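Local coordinates for protein inositol dehydrogenase (Lactobacillus casei, PDB 4MKX) that probably oxidises scyllo-inositol with NAD as the hydride acceptor, as a sugar alcohol dehydrogenase of the Gfo/Idh/MocA family built on a Rossmann fold, at residues Thr38-Ala43 / Ala306-Glu311; Asp74-Ala79 / Ala103-Phe108; His257-Glu262 / Pro300-Gln305. All blocks are in the same frame, centred on the assembly; numbering follows the deposited sequence.

Interaction 1: Thr38-Ala43 / Ala306-Glu311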
# COMPACT_ATOMS: atom_id res chain seq x y z
N THR A 38 -29.11 18.09 -12.93
CA THR A 38 -29.61 17.03 -12.05
C THR A 38 -29.10 17.06 -10.60
O THR A 38 -29.79 16.63 -9.68
CB THR A 38 -29.33 15.64 -12.65
OG1 THR A 38 -27.92 15.47 -12.84
CG2 THR A 38 -30.05 15.48 -13.99
N LYS A 39 -27.89 17.57 -10.40
CA LYS A 39 -27.24 17.41 -9.10
C LYS A 39 -26.96 18.70 -8.35
O LYS A 39 -26.82 18.70 -7.13
CB LYS A 39 -25.93 16.63 -9.28
CG LYS A 39 -26.14 15.20 -9.75
CD LYS A 39 -24.82 14.54 -10.07
CE LYS A 39 -25.02 13.21 -10.77
NZ LYS A 39 -25.96 12.32 -10.01
N ILE A 40 -26.87 19.81 -9.08
CA ILE A 40 -26.43 21.05 -8.46
C ILE A 40 -27.61 21.78 -7.83
O ILE A 40 -28.65 21.97 -8.47
CB ILE A 40 -25.68 21.96 -9.46
CG1 ILE A 40 -24.40 21.26 -9.96
CG2 ILE A 40 -25.33 23.30 -8.83
CD1 ILE A 40 -23.39 20.92 -8.86
N GLN A 41 -27.46 22.18 -6.56
CA GLN A 41 -28.53 22.88 -5.86
C GLN A 41 -28.66 24.30 -6.38
O GLN A 41 -27.66 24.93 -6.71
CB GLN A 41 -28.22 22.99 -4.37
CG GLN A 41 -28.03 21.68 -3.63
CD GLN A 41 -27.67 21.93 -2.17
OE1 GLN A 41 -26.55 21.64 -1.74
NE2 GLN A 41 -28.61 22.48 -1.42
N HIS A 42 -29.90 24.79 -6.43
CA HIS A 42 -30.20 26.19 -6.76
C HIS A 42 -29.77 26.56 -8.18
O HIS A 42 -29.44 27.71 -8.44
CB HIS A 42 -29.56 27.15 -5.76
CG HIS A 42 -29.88 26.85 -4.33
ND1 HIS A 42 -31.16 26.60 -3.89
CD2 HIS A 42 -29.08 26.75 -3.24
CE1 HIS A 42 -31.14 26.37 -2.59
NE2 HIS A 42 -29.88 26.45 -2.18
N ALA A 43 -29.79 25.59 -9.08
CA ALA A 43 -29.41 25.84 -10.45
C ALA A 43 -30.33 25.13 -11.41
O ALA A 43 -30.89 24.07 -11.11
CB ALA A 43 -27.97 25.42 -10.69
N ALA A 306 -14.68 16.60 -7.85
CA ALA A 306 -14.14 17.94 -8.04
C ALA A 306 -14.98 18.77 -9.00
O ALA A 306 -15.16 19.97 -8.80
CB ALA A 306 -12.70 17.88 -8.53
N PHE A 307 -15.48 18.14 -10.05
CA PHE A 307 -16.35 18.85 -10.99
C PHE A 307 -17.62 19.33 -10.29
O PHE A 307 -18.01 20.49 -10.45
CB PHE A 307 -16.71 17.98 -12.20
CG PHE A 307 -15.58 17.76 -13.14
CD1 PHE A 307 -14.81 18.83 -13.59
CD2 PHE A 307 -15.25 16.47 -13.57
CE1 PHE A 307 -13.74 18.63 -14.47
CE2 PHE A 307 -14.19 16.26 -14.45
CZ PHE A 307 -13.43 17.34 -14.89
N LEU A 308 -18.28 18.45 -9.55
CA LEU A 308 -19.49 18.81 -8.83
C LEU A 308 -19.22 19.94 -7.83
O LEU A 308 -19.99 20.89 -7.75
CB LEU A 308 -20.08 17.59 -8.11
CG LEU A 308 -20.85 16.62 -9.00
CD1 LEU A 308 -20.96 15.24 -8.35
CD2 LEU A 308 -22.24 17.19 -9.28
N SER A 309 -18.12 19.83 -7.10
CA SER A 309 -17.79 20.85 -6.11
C SER A 309 -17.52 22.22 -6.74
O SER A 309 -17.97 23.23 -6.22
CB SER A 309 -16.61 20.42 -5.24
OG SER A 309 -17.01 19.36 -4.38
N GLU A 310 -16.77 22.27 -7.85
CA GLU A 310 -16.51 23.57 -8.47
C GLU A 310 -17.78 24.18 -9.08
O GLU A 310 -17.92 25.39 -9.09
CB GLU A 310 -15.39 23.52 -9.52
CG GLU A 310 -15.79 22.94 -10.87
CD GLU A 310 -14.66 22.91 -11.89
OE1 GLU A 310 -13.64 23.61 -11.69
OE2 GLU A 310 -14.80 22.17 -12.89
N GLU A 311 -18.67 23.34 -9.61
CA GLU A 311 -19.93 23.83 -10.16
C GLU A 311 -20.77 24.42 -9.04
O GLU A 311 -21.34 25.50 -9.18
CB GLU A 311 -20.69 22.70 -10.86
CG GLU A 311 -20.02 22.19 -12.13
CD GLU A 311 -20.37 20.75 -12.41
OE1 GLU A 311 -21.12 20.16 -11.61
OE2 GLU A 311 -19.89 20.18 -13.42
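Ile40 pushes its CD1 methyl into the groove between Leu308 and Glu311 on helix 304-319. Three kinds of surface meet that methyl: the backbone Leu308 O at 3.6 Å from Ile40 CD1, the Glu311 side chain, and Leu308 CD2 at 3.9 Å from Ile40 CD1. The longer branch turns the same way at both torsions (chi1 -62°, chi2 -61°), which sends CG1 and CD1 across the Glu311 chain at about a right angle. Ile40 CD1 lies 3.8 Å from Glu311 CB and 3.6 Å from Glu311 OE1, so the methyl touches both the base and the acid end of that residue. These contacts are van der Waals in kind. The buried carboxylate has polar partners of its own: Glu311 OE2 accepts hydrogen bonds from His32 ND1 and Asn35 ND2 of helix 27-38; these two bonds would hold its OE2 and restrict its turning beside the isoleucine. Lys39 adds an aliphatic strip: its CB approaches Leu308 CD2 to 3.7 Å and its CD reaches the same methyl at 3.8 Å. The Lys39 chain runs extended as far as CE and bends at its last torsion (chi4 -52°), carrying NZ away from the helix. Beyond Ile40 the backbone makes a type II turn to Ala43, and Gln41 N donates to Gln312 OE1 one residue further along the helix. Thr38 and Gln41 also pack against Gln41 and Thr38 of a second subunit. The loop thus joins helix 27-38 to strand 43-49 of the Rossmann domain while lying on helix 304-319, where Ile40 and Ala43 also touch Val315.

Interaction 2: Asp74-Ala79 / Ala103-Phe108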
# COMPACT_ATOMS: atom_id res chain seq x y z
N ASP A 74 -26.32 35.00 -29.64
CA ASP A 74 -27.77 34.92 -29.67
C ASP A 74 -28.26 34.43 -28.32
O ASP A 74 -29.20 34.97 -27.76
CB ASP A 74 -28.23 33.99 -30.79
CG ASP A 74 -29.74 34.01 -30.99
OD1 ASP A 74 -30.40 34.93 -30.46
OD2 ASP A 74 -30.26 33.10 -31.67
N MET A 75 -27.58 33.43 -27.76
CA MET A 75 -27.98 32.90 -26.46
C MET A 75 -27.85 33.94 -25.35
O MET A 75 -28.76 34.14 -24.55
CB MET A 75 -27.16 31.67 -26.07
CG MET A 75 -27.52 31.15 -24.67
SD MET A 75 -26.65 29.63 -24.20
CE MET A 75 -24.97 30.20 -24.09
N VAL A 76 -26.70 34.61 -25.29
CA VAL A 76 -26.45 35.54 -24.21
C VAL A 76 -27.35 36.80 -24.28
O VAL A 76 -27.67 37.42 -23.25
CB VAL A 76 -24.96 35.88 -24.16
CG1 VAL A 76 -24.65 36.73 -22.97
CG2 VAL A 76 -24.16 34.59 -24.05
N GLN A 77 -27.76 37.16 -25.48
CA GLN A 77 -28.62 38.32 -25.65
C GLN A 77 -30.08 38.01 -25.33
O GLN A 77 -30.80 38.86 -24.82
CB GLN A 77 -28.53 38.86 -27.07
CG GLN A 77 -27.22 39.52 -27.42
CD GLN A 77 -27.17 39.96 -28.86
OE1 GLN A 77 -28.04 40.69 -29.33
NE2 GLN A 77 -26.15 39.51 -29.59
N HIS A 78 -30.52 36.80 -25.65
CA HIS A 78 -31.95 36.50 -25.63
C HIS A 78 -32.42 35.46 -24.62
O HIS A 78 -33.57 35.52 -24.17
CB HIS A 78 -32.42 36.12 -27.04
CG HIS A 78 -32.08 37.13 -28.09
ND1 HIS A 78 -31.34 36.81 -29.21
CD2 HIS A 78 -32.39 38.44 -28.20
CE1 HIS A 78 -31.19 37.89 -29.95
NE2 HIS A 78 -31.82 38.89 -29.37
N ALA A 79 -31.57 34.51 -24.24
CA ALA A 79 -32.00 33.45 -23.33
C ALA A 79 -32.31 33.98 -21.93
O ALA A 79 -31.80 35.02 -21.52
CB ALA A 79 -30.95 32.32 -23.25
N ALA A 103 -22.99 41.34 -21.66
CA ALA A 103 -24.43 41.16 -21.59
C ALA A 103 -24.90 40.92 -20.17
O ALA A 103 -26.05 40.54 -19.94
CB ALA A 103 -24.86 40.04 -22.48
N GLY A 104 -24.01 41.16 -19.21
CA GLY A 104 -24.36 41.10 -17.80
C GLY A 104 -24.54 39.70 -17.24
O GLY A 104 -25.34 39.50 -16.33
N LYS A 105 -23.79 38.73 -17.76
CA LYS A 105 -23.90 37.36 -17.25
C LYS A 105 -22.65 36.96 -16.47
O LYS A 105 -21.53 37.32 -16.85
CB LYS A 105 -24.11 36.37 -18.39
CG LYS A 105 -25.19 36.78 -19.39
CD LYS A 105 -26.52 37.02 -18.70
CE LYS A 105 -27.60 37.39 -19.72
NZ LYS A 105 -28.88 37.80 -19.07
N HIS A 106 -22.86 36.24 -15.37
CA HIS A 106 -21.75 35.64 -14.61
C HIS A 106 -21.11 34.56 -15.46
O HIS A 106 -21.78 33.92 -16.27
CB HIS A 106 -22.27 35.04 -13.31
CG HIS A 106 -22.94 36.04 -12.42
ND1 HIS A 106 -22.25 36.86 -11.56
CD2 HIS A 106 -24.26 36.34 -12.25
CE1 HIS A 106 -23.10 37.63 -10.90
NE2 HIS A 106 -24.32 37.33 -11.30
N VAL A 107 -19.80 34.36 -15.29
CA VAL A 107 -19.08 33.48 -16.20
C VAL A 107 -18.24 32.42 -15.50
O VAL A 107 -17.40 32.74 -14.66
CB VAL A 107 -18.14 34.30 -17.12
CG1 VAL A 107 -17.31 33.35 -17.98
CG2 VAL A 107 -18.95 35.26 -17.97
N PHE A 108 -18.50 31.16 -15.84
CA PHE A 108 -17.57 30.07 -15.56
C PHE A 108 -16.93 29.70 -16.89
O PHE A 108 -17.64 29.42 -17.87
CB PHE A 108 -18.32 28.86 -14.99
CG PHE A 108 -17.44 27.65 -14.76
CD1 PHE A 108 -17.14 26.77 -15.81
CD2 PHE A 108 -16.95 27.37 -13.50
CE1 PHE A 108 -16.33 25.65 -15.60
CE2 PHE A 108 -16.14 26.25 -13.28
CZ PHE A 108 -15.84 25.39 -14.34
O HOH W 1 -30.20 37.11 -21.96
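A water molecule is gripped by three groups between Val76-Ala79 and Lys105: it donates to Val76 O at 2.9 Å and to Ala79 O at 2.7 Å, and accepts a weak, long bond from Lys105 NZ. The stronger partner of that ammonium is Ile81 O, so the lysine end spans the water and the chain leaving helix 72-78. Lys105 gets there by a kink at its second torsion (chi2 -56°) and is straight thereafter, its CE passing 3.5 Å from Val76 O as the Val76 and Lys105 chains run by each other head to tail. The apolar half of the contact rests on one methyl. Val76 CG1 sits 3.4 Å from Ala103 CB, tighter than usual for two carbons, and 3.6 Å from Lys105 CG. Ala103 and Lys105 stand on each side of Gly104, which has positive phi and is the C-prime residue of a Schellman motif closing helix 93-102: Lys105 N bonds to Ala100 O, and Gly104 N to Leu101 O. The chain then enters strand 106-109, completing the beta-alpha-beta crossover from strand 83-86. Packing of one crossover helix against the end of the next is in keeping with the Rossmann fold.

Interaction 3: His257-Glu262 / Pro300-Gln305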
# COMPACT_ATOMS: atom_id res chain seq x y z
N HIS A 257 -1.57 1.91 -17.33
CA HIS A 257 -2.32 1.47 -16.16
C HIS A 257 -3.59 2.26 -15.87
O HIS A 257 -4.34 1.92 -14.95
CB HIS A 257 -1.41 1.44 -14.92
CG HIS A 257 -0.79 2.76 -14.59
ND1 HIS A 257 0.22 3.32 -15.35
CD2 HIS A 257 -1.05 3.64 -13.60
CE1 HIS A 257 0.57 4.48 -14.83
NE2 HIS A 257 -0.18 4.70 -13.76
N GLY A 258 -3.82 3.31 -16.65
CA GLY A 258 -4.99 4.15 -16.47
C GLY A 258 -4.64 5.62 -16.50
O GLY A 258 -3.66 6.02 -17.13
N TYR A 259 -5.44 6.43 -15.81
CA TYR A 259 -5.26 7.88 -15.77
C TYR A 259 -4.35 8.21 -14.59
O TYR A 259 -4.76 8.06 -13.44
CB TYR A 259 -6.63 8.53 -15.58
CG TYR A 259 -6.66 10.05 -15.58
CD1 TYR A 259 -6.09 10.78 -16.61
CD2 TYR A 259 -7.29 10.74 -14.56
CE1 TYR A 259 -6.14 12.17 -16.61
CE2 TYR A 259 -7.36 12.12 -14.55
CZ TYR A 259 -6.78 12.83 -15.58
OH TYR A 259 -6.83 14.21 -15.59
N HIS A 260 -3.13 8.65 -14.87
CA HIS A 260 -2.17 8.87 -13.79
C HIS A 260 -1.99 10.35 -13.55
O HIS A 260 -1.32 11.03 -14.32
CB HIS A 260 -0.82 8.22 -14.08
CG HIS A 260 0.11 8.23 -12.91
ND1 HIS A 260 0.34 7.11 -12.13
CD2 HIS A 260 0.83 9.23 -12.35
CE1 HIS A 260 1.20 7.41 -11.18
NE2 HIS A 260 1.52 8.69 -11.28
N VAL A 261 -2.60 10.85 -12.48
CA VAL A 261 -2.40 12.23 -12.04
C VAL A 261 -1.93 12.17 -10.60
O VAL A 261 -2.62 11.66 -9.72
CB VAL A 261 -3.69 13.05 -12.15
CG1 VAL A 261 -3.52 14.40 -11.49
CG2 VAL A 261 -4.02 13.26 -13.62
N GLU A 262 -0.72 12.64 -10.38
CA GLU A 262 -0.05 12.46 -9.10
C GLU A 262 0.70 13.75 -8.82
O GLU A 262 1.28 14.34 -9.72
CB GLU A 262 0.96 11.30 -9.19
CG GLU A 262 1.80 11.09 -7.91
CD GLU A 262 2.98 10.20 -8.11
OE1 GLU A 262 3.26 9.81 -9.28
OE2 GLU A 262 3.68 9.88 -7.11
N PRO A 300 -13.05 11.76 -16.06
CA PRO A 300 -14.36 11.94 -15.43
C PRO A 300 -14.52 11.07 -14.20
O PRO A 300 -15.19 11.49 -13.26
CB PRO A 300 -15.34 11.48 -16.53
CG PRO A 300 -14.60 11.64 -17.79
CD PRO A 300 -13.17 11.32 -17.46
N GLU A 301 -13.93 9.88 -14.20
CA GLU A 301 -13.97 9.01 -13.04
C GLU A 301 -13.15 9.61 -11.88
O GLU A 301 -13.63 9.69 -10.74
CB GLU A 301 -13.45 7.62 -13.40
CG GLU A 301 -13.35 6.70 -12.20
CD GLU A 301 -12.82 5.32 -12.54
OE1 GLU A 301 -12.93 4.42 -11.69
OE2 GLU A 301 -12.30 5.12 -13.66
N ARG A 302 -11.92 10.02 -12.16
CA ARG A 302 -11.03 10.52 -11.10
C ARG A 302 -11.55 11.82 -10.50
O ARG A 302 -11.49 12.02 -9.28
CB ARG A 302 -9.62 10.74 -11.66
CG ARG A 302 -8.68 11.55 -10.75
CD ARG A 302 -8.35 10.79 -9.44
NE ARG A 302 -7.47 11.61 -8.59
CZ ARG A 302 -7.92 12.51 -7.71
NH1 ARG A 302 -9.23 12.70 -7.55
NH2 ARG A 302 -7.05 13.23 -7.00
N PHE A 303 -12.06 12.71 -11.34
CA PHE A 303 -12.39 14.04 -10.84
C PHE A 303 -13.87 14.33 -10.76
O PHE A 303 -14.27 15.49 -10.70
CB PHE A 303 -11.64 15.12 -11.63
CG PHE A 303 -10.16 15.16 -11.32
CD1 PHE A 303 -9.72 15.51 -10.05
CD2 PHE A 303 -9.22 14.83 -12.29
CE1 PHE A 303 -8.36 15.54 -9.75
CE2 PHE A 303 -7.87 14.86 -12.00
CZ PHE A 303 -7.43 15.21 -10.72
N ALA A 304 -14.68 13.27 -10.69
CA ALA A 304 -16.13 13.45 -10.59
C ALA A 304 -16.54 14.38 -9.47
O ALA A 304 -17.37 15.28 -9.66
CB ALA A 304 -16.80 12.09 -10.44
N GLN A 305 -16.00 14.15 -8.28
CA GLN A 305 -16.30 14.96 -7.11
C GLN A 305 -15.86 16.40 -7.29
O GLN A 305 -16.60 17.33 -6.93
CB GLN A 305 -15.64 14.35 -5.86
CG GLN A 305 -15.74 15.24 -4.61
CD GLN A 305 -14.49 16.09 -4.40
OE1 GLN A 305 -13.37 15.58 -4.37
NE2 GLN A 305 -14.69 17.40 -4.26
O HOH W 2 -4.17 13.34 -8.07
O HOH W 3 -5.26 10.45 -9.65
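The Tyr259 ring carries Val261 CG2 over one face, 3.4 Å above the plane and toward the rim, while Arg302 CB and Phe303 CD2 come in at its edge. The Phe303 ring has Arg302 CG over the centre of one face, and takes Tyr259 OH and Val261 CG1 at its edge. Arg302 folds over its own neighbour: with CG anti to the backbone N (chi1 167°) and the chain bent at chi2, the guanidinium lays a face on Phe303 CE1, 3.6 Å from its plane. Across the contact, Tyr259 CD2 lies 3.7 Å from Arg302 CB, Tyr259 CE2 is 3.8 Å from Phe303 CE2, and Val261 CG1 stands 4.1 Å from Phe303 CZ. Tyr259 crosses both Arg302 and Phe303 at about a right angle. The cluster packs the junction of helices 299-302 and 304-319 against the start of strand 260-267, in the mixed sheet of the C-terminal domain. An alanine replacing Tyr259 would probably open a gap beside Phe303 and leave the Arg302 CB methylene without its aromatic neighbour. Two waters tie the polar parts together: Val261 O accepts from both, at 2.8 and 2.9 Å from their oxygens, while Arg302 NH2 donates to one and Arg302 NE to the other. Arg302 NH1 has its salt bridge with Asp144. From the loop into the strand, His257 NE2 and His260 ND1 share a hydrogen bond, and His260 NE2 donates at 2.9 Å to Glu262 OE1, which also meets Arg273 of the fourth subunit; Glu262 OE2 pairs with Arg166.

How the interactions relate
Interactions 1 and 3 share helix 304-319, and their centres lie 19 Å apart: Pro300-Gln305 runs directly into Ala306-Glu311. This helix therefore connects packing on the C-terminal sheet with packing on the Rossmann domain. Interaction 2 belongs to the Rossmann domain alone, its centre 20 Å from that of interaction 1, yet the two touch where Glu310 OE2 packs on Phe108 CZ at 3.7 Å. Interactions 2 and 3 are on opposite sides of the chain's centre, 32 Å apart between centres. Along the sequence, interaction 1 spans the longest loop and encloses the other two, interaction 2 closing before interaction 3 opens, so a late helix returns to the N-terminal domain.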